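Local coordinates for protein creatinine amidohydrolase (PDB 3NO4) that probably hydrolyses carbon-nitrogen bonds in linear amides, as a metal-dependent member of the creatininase superfamily, at residues A[38-48]-A[119-129]. Residues are numbered along the deposited sequence; the frame is centred on the assembly and turned at random.
Sequences KGIIFPIGSTE and GFSKFYFINGH
Ile40, Phe42 and Ile44 of strand 39-44 exchange backbone hydrogen bonds with strand 122-127 and Gly128. The strands run parallel, their axes 4.6 Å apart at closest approach. Tyr124 N to Ile40 O is nearly straight, with 179° at the hydrogen. At the start, Lys38 O accepts twice, from Ser121 N in the carbonyl plane and from Lys122 N above it.

Apolar side chains pack on both faces. On one, Ile40 CG2 meets the Phe123 ring at CD2, 3.5 Å away. Ile40 CB lies 3.7 Å from Phe120 CD1. The Phe42 and Phe125 side chains run side by side, their rings 23° apart and barely overlapping, with Phe42 CB against Phe125 CD2. Leu115 of helix 101-118 covers Phe42 and Phe123. On the other face, Ile41 CG2 touches Ile126 CD1 at 3.5 Å.

Polar side chains take over at the C-terminal ends. In Asn127, CG anti to the backbone N (chi1 175°) lets OD1 accept from His129 N at 3.2 Å, an Asx turn. Asn127 ND2 returns a 2.9 Å bond to His129 O and reaches Asn164. A leucine here would probably leave His129 N and O without these mates and free the turn to shift. His129 NE2 bonds Met86 O.

Parallel neighbours linked through helices and strand 77-78 are typical of an alpha/beta fold; here their C-terminal ends lead to the nickel site of His50, Asp59 and Glu191.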
# COMPACT_ATOMS: atom_id res chain seq x y z
N LYS A 38 18.03 23.09 13.80
CA LYS A 38 17.05 22.31 13.06
C LYS A 38 17.36 20.80 13.10
O LYS A 38 16.74 20.03 12.36
CB LYS A 38 16.93 22.80 11.60
CG LYS A 38 16.85 24.35 11.39
CD LYS A 38 15.68 25.00 12.15
CE LYS A 38 15.63 26.53 11.97
NZ LYS A 38 14.27 27.01 12.29
N GLY A 39 18.25 20.38 14.02
CA GLY A 39 18.64 18.99 14.14
C GLY A 39 17.89 18.23 15.23
O GLY A 39 17.44 18.80 16.22
N ILE A 40 17.70 16.94 14.99
CA ILE A 40 17.11 16.01 15.92
C ILE A 40 17.77 14.63 15.73
O ILE A 40 18.08 14.22 14.58
CB ILE A 40 15.54 15.93 15.73
CG1 ILE A 40 14.91 15.04 16.80
CG2 ILE A 40 15.20 15.46 14.32
CD1 ILE A 40 13.37 15.28 17.05
N ILE A 41 18.00 13.95 16.85
CA ILE A 41 18.59 12.61 16.90
C ILE A 41 17.45 11.64 17.19
O ILE A 41 16.66 11.90 18.13
CB ILE A 41 19.67 12.47 17.95
CG1 ILE A 41 20.84 13.37 17.58
CG2 ILE A 41 20.13 10.99 18.09
CD1 ILE A 41 21.89 13.48 18.66
N PHE A 42 17.31 10.61 16.35
CA PHE A 42 16.48 9.45 16.66
C PHE A 42 17.32 8.22 16.99
O PHE A 42 18.10 7.80 16.14
CB PHE A 42 15.51 9.13 15.54
CG PHE A 42 14.31 10.00 15.56
CD1 PHE A 42 13.27 9.72 16.44
CD2 PHE A 42 14.23 11.13 14.76
CE1 PHE A 42 12.16 10.56 16.52
CE2 PHE A 42 13.12 11.98 14.80
CZ PHE A 42 12.08 11.69 15.71
N PRO A 43 17.16 7.65 18.20
CA PRO A 43 17.74 6.32 18.40
C PRO A 43 16.85 5.30 17.70
O PRO A 43 15.62 5.39 17.83
CB PRO A 43 17.75 6.14 19.92
CG PRO A 43 17.12 7.32 20.52
CD PRO A 43 16.51 8.13 19.43
N ILE A 44 17.45 4.40 16.94
CA ILE A 44 16.72 3.31 16.31
C ILE A 44 17.41 1.99 16.60
O ILE A 44 18.59 1.83 16.34
CB ILE A 44 16.42 3.52 14.79
CG1 ILE A 44 15.56 2.37 14.24
CG2 ILE A 44 17.69 3.68 13.97
CD1 ILE A 44 14.99 2.63 12.80
N GLY A 45 16.67 1.05 17.16
CA GLY A 45 17.16 -0.32 17.36
C GLY A 45 16.24 -1.40 16.80
O GLY A 45 15.80 -1.34 15.63
N SER A 46 16.00 -2.40 17.64
CA SER A 46 15.31 -3.61 17.25
C SER A 46 14.94 -4.39 18.49
O SER A 46 15.55 -4.21 19.56
CB SER A 46 16.23 -4.48 16.36
OG SER A 46 15.49 -5.54 15.79
N THR A 47 13.96 -5.26 18.33
CA THR A 47 13.50 -6.18 19.38
C THR A 47 13.70 -7.57 18.78
O THR A 47 12.89 -8.02 18.00
CB THR A 47 12.03 -5.90 19.72
OG1 THR A 47 11.91 -4.53 20.13
CG2 THR A 47 11.49 -6.84 20.83
N GLU A 48 14.84 -8.20 19.10
CA GLU A 48 15.22 -9.46 18.44
C GLU A 48 16.13 -10.28 19.32
O GLU A 48 16.95 -9.72 20.07
CB GLU A 48 15.95 -9.18 17.11
CG GLU A 48 17.21 -8.30 17.28
CD GLU A 48 17.87 -7.92 16.01
OE1 GLU A 48 17.17 -7.41 15.10
OE2 GLU A 48 19.10 -8.08 15.94
N GLY A 119 9.82 22.45 10.90
CA GLY A 119 11.08 23.14 10.63
C GLY A 119 12.35 22.34 10.90
O GLY A 119 13.44 22.87 10.68
N PHE A 120 12.23 21.08 11.37
CA PHE A 120 13.40 20.22 11.53
C PHE A 120 13.91 19.85 10.11
O PHE A 120 13.12 19.61 9.19
CB PHE A 120 13.10 18.94 12.34
CG PHE A 120 12.92 19.16 13.79
CD1 PHE A 120 14.05 19.20 14.66
CD2 PHE A 120 11.64 19.33 14.34
CE1 PHE A 120 13.88 19.42 16.01
CE2 PHE A 120 11.47 19.54 15.71
CZ PHE A 120 12.58 19.57 16.56
N SER A 121 15.22 19.89 9.93
CA SER A 121 15.80 19.53 8.64
C SER A 121 17.08 18.65 8.68
O SER A 121 17.52 18.19 7.63
CB SER A 121 16.04 20.82 7.85
OG SER A 121 17.10 21.56 8.41
N LYS A 122 17.63 18.41 9.86
CA LYS A 122 18.77 17.52 10.01
C LYS A 122 18.34 16.38 10.92
O LYS A 122 18.24 16.57 12.13
CB LYS A 122 19.94 18.31 10.59
CG LYS A 122 20.47 19.41 9.64
CD LYS A 122 21.51 18.87 8.65
CE LYS A 122 22.29 20.00 7.96
NZ LYS A 122 23.38 19.46 7.08
N PHE A 123 18.08 15.21 10.32
CA PHE A 123 17.64 14.01 11.02
C PHE A 123 18.78 12.98 11.11
O PHE A 123 19.19 12.40 10.07
CB PHE A 123 16.44 13.39 10.32
CG PHE A 123 15.24 14.24 10.34
CD1 PHE A 123 15.09 15.29 9.40
CD2 PHE A 123 14.24 14.03 11.26
CE1 PHE A 123 13.98 16.09 9.41
CE2 PHE A 123 13.12 14.85 11.29
CZ PHE A 123 12.98 15.87 10.35
N TYR A 124 19.31 12.80 12.31
CA TYR A 124 20.48 11.92 12.58
C TYR A 124 19.99 10.68 13.34
O TYR A 124 19.57 10.79 14.51
CB TYR A 124 21.51 12.70 13.41
CG TYR A 124 22.89 12.10 13.47
CD1 TYR A 124 23.72 12.11 12.37
CD2 TYR A 124 23.38 11.54 14.66
CE1 TYR A 124 25.01 11.60 12.43
CE2 TYR A 124 24.68 11.03 14.72
CZ TYR A 124 25.47 11.06 13.59
OH TYR A 124 26.74 10.56 13.63
N PHE A 125 19.88 9.56 12.62
CA PHE A 125 19.40 8.30 13.17
C PHE A 125 20.60 7.54 13.71
O PHE A 125 21.45 7.12 12.91
CB PHE A 125 18.69 7.44 12.14
CG PHE A 125 17.37 7.99 11.70
CD1 PHE A 125 17.32 9.02 10.77
CD2 PHE A 125 16.19 7.56 12.29
CE1 PHE A 125 16.02 9.57 10.37
CE2 PHE A 125 14.94 8.10 11.90
CZ PHE A 125 14.88 9.10 10.94
N ILE A 126 20.64 7.32 15.02
CA ILE A 126 21.73 6.56 15.64
C ILE A 126 21.19 5.18 15.78
O ILE A 126 20.25 4.94 16.55
CB ILE A 126 22.17 7.11 16.96
CG1 ILE A 126 22.87 8.46 16.76
CG2 ILE A 126 23.11 6.13 17.66
CD1 ILE A 126 23.16 9.23 18.09
N ASN A 127 21.78 4.27 15.01
CA ASN A 127 21.22 2.95 14.79
C ASN A 127 22.02 1.86 15.53
O ASN A 127 23.23 1.89 15.59
CB ASN A 127 21.16 2.68 13.30
CG ASN A 127 20.70 1.28 12.96
OD1 ASN A 127 19.70 0.79 13.49
ND2 ASN A 127 21.41 0.64 12.04
N GLY A 128 21.29 0.88 16.07
CA GLY A 128 21.85 -0.25 16.78
C GLY A 128 21.73 -1.60 16.09
O GLY A 128 22.23 -2.57 16.61
N HIS A 129 21.03 -1.67 14.94
CA HIS A 129 20.70 -2.93 14.26
C HIS A 129 21.06 -2.83 12.77
O HIS A 129 20.43 -2.07 12.04
CB HIS A 129 19.19 -3.25 14.45
CG HIS A 129 18.74 -4.47 13.70
ND1 HIS A 129 19.41 -5.67 13.79
CD2 HIS A 129 17.70 -4.66 12.85
CE1 HIS A 129 18.83 -6.55 12.99
NE2 HIS A 129 17.78 -5.97 12.43